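Local coordinates for protein esterase (uncultured bacterium FLS12, PDB 4RGY) that acts as a low-temperature-active alkaline esterase of the alpha/beta-hydrolase clan, so hydrolysing carboxylic ester bonds, at residues Q6-S11 / S17-V22; T45-H50 / E102-A107; V81-Y86 / V171-N176; N176-L181 / S187-F192. All coordinates share one frame; numbering follows the deposited sequence.

Interaction 1 of 4, residues Q6-S11 / S17-V22; sequences QCDFFS and STSMTV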
loop_
_atom_site.group_PDB
_atom_site.type_symbol
_atom_site.label_atom_id
_atom_site.label_comp_id
_atom_site.label_asym_id
_atom_site.label_seq_id
_atom_site.Cartn_x
_atom_site.Cartn_y
_atom_site.Cartn_z
ATOM N N GLN A 6 -3.273 -0.784 5.668
ATOM C CA GLN A 6 -3.892 -1.246 4.445
ATOM C C GLN A 6 -3.901 -2.767 4.526
ATOM O O GLN A 6 -2.853 -3.406 4.638
ATOM C CB GLN A 6 -3.123 -0.745 3.227
ATOM C CG GLN A 6 -3.088 0.789 3.123
ATOM C CD GLN A 6 -4.446 1.436 2.856
ATOM O OE1 GLN A 6 -5.420 0.767 2.510
ATOM N NE2 GLN A 6 -4.506 2.755 3.013
ATOM N N CYS A 7 -5.097 -3.336 4.509
ATOM C CA CYS A 7 -5.294 -4.742 4.827
ATOM C C CYS A 7 -5.806 -5.485 3.618
ATOM O O CYS A 7 -6.889 -5.174 3.107
ATOM C CB CYS A 7 -6.341 -4.876 5.941
ATOM S SG CYS A 7 -6.164 -3.716 7.330
ATOM N N ASP A 8 -5.051 -6.480 3.168
ATOM C CA ASP A 8 -5.468 -7.336 2.070
ATOM C C ASP A 8 -5.764 -8.717 2.637
ATOM O O ASP A 8 -4.853 -9.438 3.055
ATOM C CB ASP A 8 -4.383 -7.402 1.001
ATOM C CG ASP A 8 -4.060 -6.046 0.436
ATOM O OD1 ASP A 8 -5.008 -5.291 0.162
ATOM O OD2 ASP A 8 -2.860 -5.725 0.291
ATOM N N PHE A 9 -7.043 -9.088 2.638
ATOM C CA PHE A 9 -7.507 -10.266 3.356
ATOM C C PHE A 9 -8.515 -11.021 2.505
ATOM O O PHE A 9 -8.959 -10.532 1.469
ATOM C CB PHE A 9 -8.163 -9.850 4.682
ATOM C CG PHE A 9 -9.402 -9.017 4.501
ATOM C CD1 PHE A 9 -9.313 -7.640 4.338
ATOM C CD2 PHE A 9 -10.656 -9.610 4.480
ATOM C CE1 PHE A 9 -10.459 -6.874 4.150
ATOM C CE2 PHE A 9 -11.805 -8.850 4.293
ATOM C CZ PHE A 9 -11.699 -7.479 4.128
ATOM N N PHE A 10 -8.885 -12.215 2.949
ATOM C CA PHE A 10 -9.837 -13.022 2.204
ATOM C C PHE A 10 -11.211 -13.000 2.840
ATOM O O PHE A 10 -11.347 -13.217 4.052
ATOM C CB PHE A 10 -9.350 -14.477 2.085
ATOM C CG PHE A 10 -10.175 -15.301 1.135
ATOM C CD1 PHE A 10 -9.956 -15.211 -0.229
ATOM C CD2 PHE A 10 -11.171 -16.147 1.602
ATOM C CE1 PHE A 10 -10.711 -15.948 -1.119
ATOM C CE2 PHE A 10 -11.932 -16.896 0.717
ATOM C CZ PHE A 10 -11.692 -16.798 -0.647
ATOM N N SER A 11 -12.231 -12.750 2.023
ATOM C CA SER A 11 -13.607 -12.851 2.485
ATOM C C SER A 11 -14.207 -14.188 2.070
ATOM O O SER A 11 -14.369 -14.470 0.877
ATOM C CB SER A 11 -14.470 -11.714 1.936
ATOM O OG SER A 11 -15.840 -12.007 2.171
ATOM N N SER A 17 -10.637 -12.278 -2.410
ATOM C CA SER A 17 -9.566 -11.492 -1.809
ATOM C C SER A 17 -9.900 -10.027 -2.013
ATOM O O SER A 17 -10.192 -9.593 -3.138
ATOM C CB SER A 17 -8.238 -11.793 -2.495
ATOM O OG SER A 17 -7.797 -13.107 -2.204
ATOM N N THR A 18 -9.880 -9.259 -0.932
ATOM C CA THR A 18 -10.292 -7.869 -1.010
ATOM C C THR A 18 -9.477 -7.051 -0.009
ATOM O O THR A 18 -8.496 -7.546 0.551
ATOM C CB THR A 18 -11.832 -7.771 -0.826
ATOM O OG1 THR A 18 -12.273 -6.425 -1.056
ATOM C CG2 THR A 18 -12.222 -8.234 0.569
ATOM N N SER A 19 -9.851 -5.790 0.183
ATOM C CA SER A 19 -9.042 -4.885 0.979
ATOM C C SER A 19 -9.889 -3.984 1.853
ATOM O O SER A 19 -11.046 -3.725 1.536
ATOM C CB SER A 19 -8.197 -4.002 0.062
ATOM O OG SER A 19 -7.360 -4.801 -0.747
ATOM N N MET A 20 -9.310 -3.509 2.948
ATOM C CA MET A 20 -9.910 -2.434 3.733
ATOM C C MET A 20 -8.807 -1.547 4.290
ATOM O O MET A 20 -7.635 -1.946 4.362
ATOM C CB MET A 20 -10.755 -2.988 4.882
ATOM C CG MET A 20 -9.958 -3.723 5.942
ATOM S SD MET A 20 -11.064 -4.270 7.251
ATOM C CE MET A 20 -10.026 -5.472 8.076
ATOM N N THR A 21 -9.177 -0.327 4.679
ATOM C CA THR A 21 -8.256 0.583 5.344
ATOM C C THR A 21 -8.716 0.733 6.779
ATOM O O THR A 21 -9.905 0.928 7.025
ATOM C CB THR A 21 -8.298 1.964 4.681
ATOM O OG1 THR A 21 -7.997 1.822 3.284
ATOM C CG2 THR A 21 -7.308 2.912 5.329
ATOM N N VAL A 22 -7.789 0.625 7.722
ATOM C CA VAL A 22 -8.115 0.766 9.136
ATOM C C VAL A 22 -7.188 1.792 9.768
ATOM O O VAL A 22 -5.979 1.787 9.526
ATOM C CB VAL A 22 -7.988 -0.592 9.875
ATOM C CG1 VAL A 22 -8.101 -0.416 11.379
ATOM C CG2 VAL A 22 -9.043 -1.575 9.367
#
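F9 lies alongside T18, both side chains pointing the same way, while the M20 side chain runs roughly perpendicular to that of F9. T18 CG2 makes an off-centre CH-pi contact, 4.1 Å from the F9 ring centroid. M20 CG comes to 3.7 Å from F9 CE1, with SD set obliquely in a Met-aromatic contact. A chi1 of 64° swings the F9 ring there, placing CG between the backbone N and the carbonyl carbon. L106 and F110 of helix 95-110 cover this face of the sheet, on which C7 also packs its CB against M20 CG at 3.8 Å.

The face of Q6, D8 and S19 carries the polar pairs. S19 OG donates to D8 OD1 at 2.6 Å, meeting the oxygen nearly in line with its C-O bond. Q6 OE1 comes within 2.9 Å of T21 OG1, a hydroxyl also in reach of H56 O. Farther along, the F10 ring edge meets S17 OG.

Paired backbone bonds join C7 with M20 and F9 with T18. Q6, C7 and D8 on strand 2-11 pair antiparallel with a strand of a second subunit, so the sheet runs on across the interface. This is the antiparallel beta hairpin that begins the central sheet of the fold.

Interaction 2 of 4, residues T45-H50 / E102-A107; sequences TLFLLH and ELPALA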
loop_
_atom_site.group_PDB
_atom_site.type_symbol
_atom_site.label_atom_id
_atom_site.label_comp_id
_atom_site.label_asym_id
_atom_site.label_seq_id
_atom_site.Cartn_x
_atom_site.Cartn_y
_atom_site.Cartn_z
ATOM N N THR A 45 -15.296 1.785 17.775
ATOM C CA THR A 45 -15.009 1.691 16.352
ATOM C C THR A 45 -16.105 2.303 15.503
ATOM O O THR A 45 -17.293 2.013 15.683
ATOM C CB THR A 45 -14.791 0.225 15.929
ATOM O OG1 THR A 45 -13.664 -0.295 16.646
ATOM C CG2 THR A 45 -14.500 0.117 14.426
ATOM N N LEU A 46 -15.689 3.160 14.575
ATOM C CA LEU A 46 -16.590 3.670 13.550
ATOM C C LEU A 46 -16.354 2.921 12.242
ATOM O O LEU A 46 -15.242 2.922 11.709
ATOM C CB LEU A 46 -16.363 5.170 13.345
ATOM C CG LEU A 46 -17.025 5.826 12.133
ATOM C CD1 LEU A 46 -18.539 5.846 12.302
ATOM C CD2 LEU A 46 -16.491 7.242 11.915
ATOM N N PHE A 47 -17.403 2.284 11.742
ATOM C CA PHE A 47 -17.373 1.686 10.414
ATOM C C PHE A 47 -17.819 2.767 9.450
ATOM O O PHE A 47 -18.929 3.288 9.570
ATOM C CB PHE A 47 -18.278 0.452 10.360
ATOM C CG PHE A 47 -17.768 -0.680 11.208
ATOM C CD1 PHE A 47 -18.021 -0.722 12.576
ATOM C CD2 PHE A 47 -16.987 -1.681 10.643
ATOM C CE1 PHE A 47 -17.512 -1.762 13.363
ATOM C CE2 PHE A 47 -16.483 -2.718 11.414
ATOM C CZ PHE A 47 -16.741 -2.760 12.776
ATOM N N LEU A 48 -16.942 3.117 8.512
ATOM C CA LEU A 48 -17.115 4.307 7.680
ATOM C C LEU A 48 -17.191 3.870 6.227
ATOM O O LEU A 48 -16.208 3.395 5.645
ATOM C CB LEU A 48 -15.958 5.280 7.925
ATOM C CG LEU A 48 -16.009 6.651 7.245
ATOM C CD1 LEU A 48 -17.284 7.425 7.587
ATOM C CD2 LEU A 48 -14.782 7.465 7.634
ATOM N N LEU A 49 -18.395 3.994 5.670
ATOM C CA LEU A 49 -18.752 3.360 4.404
ATOM C C LEU A 49 -18.647 4.288 3.197
ATOM O O LEU A 49 -19.013 5.468 3.261
ATOM C CB LEU A 49 -20.157 2.795 4.507
ATOM C CG LEU A 49 -20.395 1.943 5.758
ATOM C CD1 LEU A 49 -21.816 1.392 5.745
ATOM C CD2 LEU A 49 -19.360 0.834 5.878
ATOM N N HIS A 50 -18.152 3.740 2.091
ATOM C CA HIS A 50 -17.944 4.529 0.870
ATOM C C HIS A 50 -19.197 4.682 0.019
ATOM O O HIS A 50 -20.215 4.036 0.253
ATOM C CB HIS A 50 -16.793 3.959 0.025
ATOM C CG HIS A 50 -17.059 2.604 -0.571
ATOM N ND1 HIS A 50 -18.001 2.386 -1.560
ATOM C CD2 HIS A 50 -16.489 1.399 -0.327
ATOM C CE1 HIS A 50 -17.991 1.106 -1.899
ATOM N NE2 HIS A 50 -17.086 0.486 -1.160
ATOM N N GLU A 102 -19.512 -10.706 8.462
ATOM C CA GLU A 102 -18.120 -11.119 8.331
ATOM C C GLU A 102 -17.115 -9.998 8.545
ATOM O O GLU A 102 -16.101 -10.174 9.226
ATOM C CB GLU A 102 -17.863 -11.774 6.981
ATOM C CG GLU A 102 -16.527 -12.503 6.955
ATOM C CD GLU A 102 -16.143 -12.997 5.586
ATOM O OE1 GLU A 102 -16.510 -12.352 4.588
ATOM O OE2 GLU A 102 -15.451 -14.033 5.512
ATOM N N LEU A 103 -17.379 -8.845 7.951
ATOM C CA LEU A 103 -16.416 -7.757 8.005
ATOM C C LEU A 103 -16.144 -7.264 9.423
ATOM O O LEU A 103 -14.979 -7.143 9.801
ATOM C CB LEU A 103 -16.851 -6.620 7.093
ATOM C CG LEU A 103 -15.887 -5.475 6.862
ATOM C CD1 LEU A 103 -16.374 -4.986 5.618
ATOM C CD2 LEU A 103 -15.989 -4.382 7.894
ATOM N N PRO A 104 -17.195 -6.991 10.223
ATOM C CA PRO A 104 -16.905 -6.592 11.603
ATOM C C PRO A 104 -16.175 -7.690 12.376
ATOM O O PRO A 104 -15.275 -7.387 13.163
ATOM C CB PRO A 104 -18.292 -6.334 12.197
ATOM C CG PRO A 104 -19.163 -6.062 11.017
ATOM C CD PRO A 104 -18.640 -6.923 9.925
ATOM N N ALA A 105 -16.534 -8.949 12.143
ATOM C CA ALA A 105 -15.842 -10.053 12.800
ATOM C C ALA A 105 -14.368 -10.088 12.423
ATOM O O ALA A 105 -13.505 -10.280 13.282
ATOM C CB ALA A 105 -16.506 -11.391 12.479
ATOM N N LEU A 106 -14.072 -9.909 11.137
ATOM C CA LEU A 106 -12.684 -9.930 10.685
ATOM C C LEU A 106 -11.896 -8.763 11.269
ATOM O O LEU A 106 -10.767 -8.922 11.736
ATOM C CB LEU A 106 -12.613 -9.903 9.158
ATOM C CG LEU A 106 -13.007 -11.203 8.449
ATOM C CD1 LEU A 106 -13.150 -10.975 6.957
ATOM C CD2 LEU A 106 -12.004 -12.321 8.719
ATOM N N ALA A 107 -12.485 -7.576 11.245
ATOM C CA ALA A 107 -11.812 -6.417 11.808
ATOM C C ALA A 107 -11.493 -6.633 13.283
ATOM O O ALA A 107 -10.383 -6.339 13.731
ATOM C CB ALA A 107 -12.652 -5.159 11.615
#
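The F47 ring presents its CE2-CZ side to helix 95-110. L103 CD2 sits at the ring edge, close to the ring plane and 3.9 Å from F47 CE2. P104 approaches the ring obliquely. Its CA lies 3.9 Å from F47 CE2, and its CB is the same 3.9 Å from F47 CZ.

The F47 and L103 side chains extend toward each other's backbones and overlap alongside, whereas the P104 ring lies crosswise to the F47 side chain. F47 CG stands anti to the carbonyl carbon (chi1 -67°), and from there the ring projects off the strand to the helix. No hydrogen bond crosses the contact, which is wholly apolar and buried. The proline can give no backbone N-H, and the helix is kinked at this point, although L106 N still bonds to E102 O at 2.8 Å and A107 N to L103 O at 2.9 Å.

Around the contact, F47 also touches T120 of the next strand, while L103 packs on F98 of its own helix and on P79. Strand 45-49 runs parallel between strands 75-79 and 120-125, so F47 joins an inner strand to a helix covering one side of the sheet, the layered packing of the alpha/beta-hydrolase fold.

Interaction 3 of 4, residues V81-Y86 / V171-N176; sequences VHRSFY and VAEQRN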
loop_
_atom_site.group_PDB
_atom_site.type_symbol
_atom_site.label_atom_id
_atom_site.label_comp_id
_atom_site.label_asym_id
_atom_site.label_seq_id
_atom_site.Cartn_x
_atom_site.Cartn_y
_atom_site.Cartn_z
ATOM N N VAL A 81 -17.161 -2.426 -0.868
ATOM C CA VAL A 81 -18.283 -3.278 -1.265
ATOM C C VAL A 81 -18.648 -3.161 -2.740
ATOM O O VAL A 81 -19.751 -3.565 -3.143
ATOM C CB VAL A 81 -19.549 -3.023 -0.422
ATOM C CG1 VAL A 81 -19.244 -3.248 1.054
ATOM C CG2 VAL A 81 -20.087 -1.609 -0.666
ATOM N N HIS A 82 -17.738 -2.606 -3.536
ATOM C CA HIS A 82 -17.965 -2.472 -4.975
ATOM C C HIS A 82 -19.276 -1.725 -5.248
ATOM O O HIS A 82 -19.611 -0.812 -4.493
ATOM C CB HIS A 82 -17.865 -3.844 -5.637
ATOM C CG HIS A 82 -16.589 -4.544 -5.291
ATOM N ND1 HIS A 82 -16.539 -5.864 -4.900
ATOM C CD2 HIS A 82 -15.318 -4.080 -5.219
ATOM C CE1 HIS A 82 -15.288 -6.189 -4.627
ATOM N NE2 HIS A 82 -14.528 -5.124 -4.810
ATOM N N ARG A 83 -20.016 -2.074 -6.298
ATOM C CA ARG A 83 -21.234 -1.340 -6.634
ATOM C C ARG A 83 -22.468 -2.122 -6.183
ATOM O O ARG A 83 -23.399 -2.348 -6.956
ATOM C CB ARG A 83 -21.289 -1.027 -8.134
ATOM C CG ARG A 83 -20.166 -0.112 -8.626
ATOM C CD ARG A 83 -20.212 0.058 -10.145
ATOM N NE ARG A 83 -21.503 0.599 -10.570
ATOM C CZ ARG A 83 -21.753 1.896 -10.736
ATOM N NH1 ARG A 83 -20.792 2.797 -10.550
ATOM N NH2 ARG A 83 -22.965 2.292 -11.107
ATOM N N SER A 84 -22.480 -2.513 -4.912
ATOM C CA SER A 84 -23.472 -3.463 -4.407
ATOM C C SER A 84 -24.615 -2.863 -3.601
ATOM O O SER A 84 -25.565 -3.565 -3.275
ATOM C CB SER A 84 -22.777 -4.449 -3.494
ATOM O OG SER A 84 -22.304 -3.790 -2.334
ATOM N N PHE A 85 -24.523 -1.585 -3.260
ATOM C CA PHE A 85 -25.497 -0.997 -2.354
ATOM C C PHE A 85 -25.632 -1.789 -1.041
ATOM O O PHE A 85 -26.699 -1.810 -0.438
ATOM C CB PHE A 85 -26.864 -0.793 -3.047
ATOM C CG PHE A 85 -27.067 0.599 -3.548
ATOM C CD1 PHE A 85 -26.528 1.000 -4.766
ATOM C CD2 PHE A 85 -27.754 1.528 -2.782
ATOM C CE1 PHE A 85 -26.684 2.297 -5.210
ATOM C CE2 PHE A 85 -27.922 2.830 -3.227
ATOM C CZ PHE A 85 -27.390 3.209 -4.444
ATOM N N TYR A 86 -24.543 -2.406 -0.582
ATOM C CA TYR A 86 -24.559 -3.073 0.729
ATOM C C TYR A 86 -25.678 -4.115 0.785
ATOM O O TYR A 86 -26.343 -4.287 1.804
ATOM C CB TYR A 86 -24.671 -2.017 1.856
ATOM C CG TYR A 86 -23.500 -1.058 1.782
ATOM C CD1 TYR A 86 -22.304 -1.336 2.428
ATOM C CD2 TYR A 86 -23.573 0.101 1.014
ATOM C CE1 TYR A 86 -21.213 -0.487 2.327
ATOM C CE2 TYR A 86 -22.485 0.963 0.909
ATOM C CZ TYR A 86 -21.308 0.657 1.567
ATOM O OH TYR A 86 -20.205 1.467 1.458
ATOM N N VAL A 171 -30.743 0.615 -14.895
ATOM C CA VAL A 171 -31.855 -0.233 -14.485
ATOM C C VAL A 171 -31.433 -1.701 -14.374
ATOM O O VAL A 171 -31.801 -2.393 -13.422
ATOM C CB VAL A 171 -33.064 -0.090 -15.442
ATOM C CG1 VAL A 171 -34.140 -1.105 -15.094
ATOM C CG2 VAL A 171 -33.623 1.316 -15.377
ATOM N N ALA A 172 -30.660 -2.181 -15.343
ATOM C CA ALA A 172 -30.165 -3.551 -15.278
ATOM C C ALA A 172 -29.323 -3.769 -14.021
ATOM O O ALA A 172 -29.417 -4.823 -13.384
ATOM C CB ALA A 172 -29.369 -3.904 -16.529
ATOM N N GLU A 173 -28.520 -2.773 -13.654
ATOM C CA GLU A 173 -27.694 -2.884 -12.456
ATOM C C GLU A 173 -28.557 -2.932 -11.200
ATOM O O GLU A 173 -28.288 -3.714 -10.286
ATOM C CB GLU A 173 -26.679 -1.744 -12.368
ATOM C CG GLU A 173 -25.822 -1.802 -11.101
ATOM C CD GLU A 173 -24.664 -0.822 -11.121
ATOM O OE1 GLU A 173 -24.896 0.375 -11.391
ATOM O OE2 GLU A 173 -23.520 -1.243 -10.857
ATOM N N GLN A 174 -29.601 -2.107 -11.154
ATOM C CA GLN A 174 -30.512 -2.140 -10.017
ATOM C C GLN A 174 -31.173 -3.514 -9.892
ATOM O O GLN A 174 -31.361 -4.025 -8.785
ATOM C CB GLN A 174 -31.551 -1.020 -10.126
ATOM C CG GLN A 174 -30.948 0.382 -9.995
ATOM C CD GLN A 174 -30.264 0.597 -8.658
ATOM O OE1 GLN A 174 -29.048 0.824 -8.584
ATOM N NE2 GLN A 174 -31.040 0.529 -7.586
ATOM N N ARG A 175 -31.500 -4.127 -11.028
ATOM C CA ARG A 175 -32.038 -5.484 -11.018
ATOM C C ARG A 175 -31.017 -6.510 -10.532
ATOM O O ARG A 175 -31.364 -7.430 -9.793
ATOM C CB ARG A 175 -32.595 -5.869 -12.391
ATOM C CG ARG A 175 -33.821 -5.053 -12.766
ATOM C CD ARG A 175 -34.559 -5.646 -13.956
ATOM N NE ARG A 175 -35.829 -4.953 -14.165
ATOM C CZ ARG A 175 -36.109 -4.206 -15.225
ATOM N NH1 ARG A 175 -35.221 -4.069 -16.200
ATOM N NH2 ARG A 175 -37.288 -3.609 -15.321
ATOM N N ASN A 176 -29.756 -6.335 -10.907
ATOM C CA ASN A 176 -28.705 -7.214 -10.393
ATOM C C ASN A 176 -28.577 -7.104 -8.880
ATOM O O ASN A 176 -28.362 -8.098 -8.186
ATOM C CB ASN A 176 -27.356 -6.891 -11.028
ATOM C CG ASN A 176 -27.330 -7.156 -12.518
ATOM O OD1 ASN A 176 -28.155 -7.895 -13.048
ATOM N ND2 ASN A 176 -26.370 -6.542 -13.202
HETATM O O HOH W 1 -23.257 -3.528 -9.442
#
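R83 carries the contact, pairing with E173 of helix 170-178, with F85 a loose second approach to Q174. At the start of the loop V81 is held by its backbone, its O accepting from S84 OG at 2.7 Å.

R83 forms the central link. Its guanidinium grips the E173 carboxylate side-on: NE reaches OE2 at 2.7 Å and NH2 reaches OE1, also at 2.7 Å. Both bonds are nearly straight and use the syn lone pairs, and the two flat groups lie only 9° from coplanar, so neither can rotate freely against the other. A bend at chi3 (58°) turns the guanidinium across the end of the extended E173 chain. A water adds a second path, donating to R83 O at 2.8 Å and to E173 OE2 at 2.7 Å. The remaining R83 nitrogen, NH1, bonds to G15 O of a neighbouring subunit.

S84 OG accepts from Y86 N at 3.2 Å, forming an ST turn. F85 CE1 only loosely approaches Q174 OE1, 4.4 Å away and oblique to the ring. Y86 folds back over V81, whose CG2 lies on one ring face, and H50 braces both residues, its NE2 bonded to V81 N and its O to Y86 OH. The bidentate R83-E173 salt bridge ties the loop after strand 75-79 to helix 170-178, with F85 lying near, though not touching, the probable nucleophile elbow and Ser-His-Asp triad of an alpha/beta hydrolase.

Interaction 4 of 4, residues N176-L181 / S187-F192; sequences NIFGDL and SDHDLF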
loop_
_atom_site.group_PDB
_atom_site.type_symbol
_atom_site.label_atom_id
_atom_site.label_comp_id
_atom_site.label_asym_id
_atom_site.label_seq_id
_atom_site.Cartn_x
_atom_site.Cartn_y
_atom_site.Cartn_z
ATOM N N ASN A 176 -29.756 -6.335 -10.907
ATOM C CA ASN A 176 -28.705 -7.214 -10.393
ATOM C C ASN A 176 -28.577 -7.104 -8.880
ATOM O O ASN A 176 -28.362 -8.098 -8.186
ATOM C CB ASN A 176 -27.356 -6.891 -11.028
ATOM C CG ASN A 176 -27.330 -7.156 -12.518
ATOM O OD1 ASN A 176 -28.155 -7.895 -13.048
ATOM N ND2 ASN A 176 -26.370 -6.542 -13.202
ATOM N N ILE A 177 -28.716 -5.888 -8.370
ATOM C CA ILE A 177 -28.630 -5.667 -6.933
ATOM C C ILE A 177 -29.867 -6.184 -6.202
ATOM O O ILE A 177 -29.760 -7.007 -5.287
ATOM C CB ILE A 177 -28.442 -4.173 -6.614
ATOM C CG1 ILE A 177 -27.091 -3.683 -7.148
ATOM C CG2 ILE A 177 -28.541 -3.939 -5.108
ATOM C CD1 ILE A 177 -26.979 -2.178 -7.221
ATOM N N PHE A 178 -31.044 -5.736 -6.635
ATOM C CA PHE A 178 -32.271 -5.923 -5.863
ATOM C C PHE A 178 -33.222 -6.991 -6.366
ATOM O O PHE A 178 -34.153 -7.362 -5.649
ATOM C CB PHE A 178 -33.040 -4.601 -5.770
ATOM C CG PHE A 178 -32.320 -3.541 -4.996
ATOM C CD1 PHE A 178 -32.141 -3.678 -3.628
ATOM C CD2 PHE A 178 -31.826 -2.406 -5.629
ATOM C CE1 PHE A 178 -31.476 -2.714 -2.897
ATOM C CE2 PHE A 178 -31.158 -1.435 -4.909
ATOM C CZ PHE A 178 -30.988 -1.590 -3.533
ATOM N N GLY A 179 -33.008 -7.476 -7.585
ATOM C CA GLY A 179 -33.919 -8.446 -8.176
ATOM C C GLY A 179 -35.154 -7.808 -8.782
ATOM O O GLY A 179 -35.050 -6.950 -9.657
ATOM N N ASP A 180 -36.324 -8.237 -8.324
ATOM C CA ASP A 180 -37.582 -7.685 -8.805
ATOM C C ASP A 180 -37.789 -6.291 -8.216
ATOM O O ASP A 180 -38.123 -6.158 -7.039
ATOM C CB ASP A 180 -38.733 -8.601 -8.389
ATOM C CG ASP A 180 -40.081 -8.148 -8.930
ATOM O OD1 ASP A 180 -40.178 -7.063 -9.544
ATOM O OD2 ASP A 180 -41.057 -8.900 -8.731
ATOM N N LEU A 181 -37.607 -5.263 -9.040
ATOM C CA LEU A 181 -37.709 -3.883 -8.567
ATOM C C LEU A 181 -39.102 -3.545 -8.031
ATOM O O LEU A 181 -39.238 -2.735 -7.112
ATOM C CB LEU A 181 -37.297 -2.891 -9.661
ATOM C CG LEU A 181 -35.877 -3.073 -10.214
ATOM C CD1 LEU A 181 -35.538 -1.975 -11.214
ATOM C CD2 LEU A 181 -34.835 -3.133 -9.091
ATOM N N SER A 187 -40.181 -3.760 1.399
ATOM C CA SER A 187 -39.249 -4.860 1.611
ATOM C C SER A 187 -38.213 -4.511 2.673
ATOM O O SER A 187 -38.153 -3.372 3.154
ATOM C CB SER A 187 -38.534 -5.192 0.304
ATOM O OG SER A 187 -37.555 -4.205 -0.005
ATOM N N ASP A 188 -37.406 -5.497 3.049
ATOM C CA ASP A 188 -36.346 -5.253 4.020
ATOM C C ASP A 188 -35.197 -4.398 3.473
ATOM O O ASP A 188 -34.277 -4.062 4.222
ATOM C CB ASP A 188 -35.831 -6.557 4.656
ATOM C CG ASP A 188 -35.235 -7.521 3.652
ATOM O OD1 ASP A 188 -35.014 -7.146 2.479
ATOM O OD2 ASP A 188 -34.978 -8.672 4.058
ATOM N N HIS A 189 -35.262 -4.059 2.183
ATOM C CA HIS A 189 -34.299 -3.155 1.552
ATOM C C HIS A 189 -34.726 -1.698 1.714
ATOM O O HIS A 189 -33.937 -0.782 1.528
ATOM C CB HIS A 189 -34.173 -3.409 0.046
ATOM C CG HIS A 189 -33.903 -4.831 -0.334
ATOM N ND1 HIS A 189 -32.636 -5.368 -0.351
ATOM C CD2 HIS A 189 -34.735 -5.809 -0.763
ATOM C CE1 HIS A 189 -32.702 -6.627 -0.751
ATOM N NE2 HIS A 189 -33.961 -6.914 -1.020
ATOM N N ASP A 190 -36.010 -1.501 1.990
ATOM C CA ASP A 190 -36.634 -0.183 1.950
ATOM C C ASP A 190 -36.507 0.518 3.292
ATOM O O ASP A 190 -37.151 0.125 4.273
ATOM C CB ASP A 190 -38.102 -0.397 1.578
ATOM C CG ASP A 190 -38.914 0.881 1.522
ATOM O OD1 ASP A 190 -38.376 1.988 1.727
ATOM O OD2 ASP A 190 -40.132 0.750 1.222
ATOM N N LEU A 191 -35.647 1.536 3.351
ATOM C CA LEU A 191 -35.432 2.270 4.605
ATOM C C LEU A 191 -36.714 2.883 5.163
ATOM O O LEU A 191 -36.833 3.053 6.380
ATOM C CB LEU A 191 -34.388 3.378 4.444
ATOM C CG LEU A 191 -32.985 2.973 4.016
ATOM C CD1 LEU A 191 -32.117 4.213 4.031
ATOM C CD2 LEU A 191 -32.429 1.915 4.949
ATOM N N PHE A 192 -37.663 3.210 4.289
ATOM C CA PHE A 192 -38.930 3.775 4.751
ATOM C C PHE A 192 -39.690 2.745 5.584
ATOM O O PHE A 192 -40.235 3.074 6.638
ATOM C CB PHE A 192 -39.775 4.272 3.577
ATOM C CG PHE A 192 -39.247 5.519 2.929
ATOM C CD1 PHE A 192 -38.052 5.502 2.207
ATOM C CD2 PHE A 192 -39.935 6.719 3.048
ATOM C CE1 PHE A 192 -37.556 6.659 1.617
ATOM C CE2 PHE A 192 -39.459 7.872 2.450
ATOM C CZ PHE A 192 -38.268 7.848 1.732
HETATM O O HOH W 2 -33.891 -9.040 -3.205
#
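F178 sets its ring edge against the face of H189 in a T-shaped (edge-to-face) stack, with centroids 5.3 Å apart and planes at 83°. This is the tight part of the contact: F178 CD1 lies 3.7 Å from H189 ND1, off the imidazole centre and toward its rim. The imidazole is hemmed in further by its own turn, with D188 OD1 above the opposite face and S187 OG at the edge, in the ring plane. I177 CG2 covers one face of F178, over the centre of the ring, and Y130 and L184 pack on F178 nearby.

The looser side is bridged by solvent instead of direct contact. One water donates to F178 O at 3.0 Å and hydrogen-bonds to H189 NE2 at 3.0 Å, joining the end of helix 170-178 to the imidazole. Past F178 the chain leaves the helix at G179, with positive phi.

On the other segment a type I turn from S187 to D190 presents H189 to the phenylalanine. H189 N also bonds to S187 OG, an ST turn. D190 then N-caps helix 191-200: its OD1 accepts from F192 N at 2.9 Å, the donor standing 50° out of the carboxylate plane.

From the N terminus, interaction 1 closes the short hairpin turn between strands 2-11 and 16-25 before any other contact opens. Interaction 2 then spans from strand 45-49 to helix 95-110, and it touches the hairpin where S11 OG meets E102 OE1. Interaction 3 opens within that span and ends far beyond it, so the two cross; H50 joins them by bonding to V81 N and to the Y86 hydroxyl. Interaction 4 follows in series, closing the short loop from helix 170-178 to helix 191-200, and shares N176 with interaction 3. Together they connect the hairpin end of the sheet, an inner strand and its covering helix, and the helical region beyond strand 145-149.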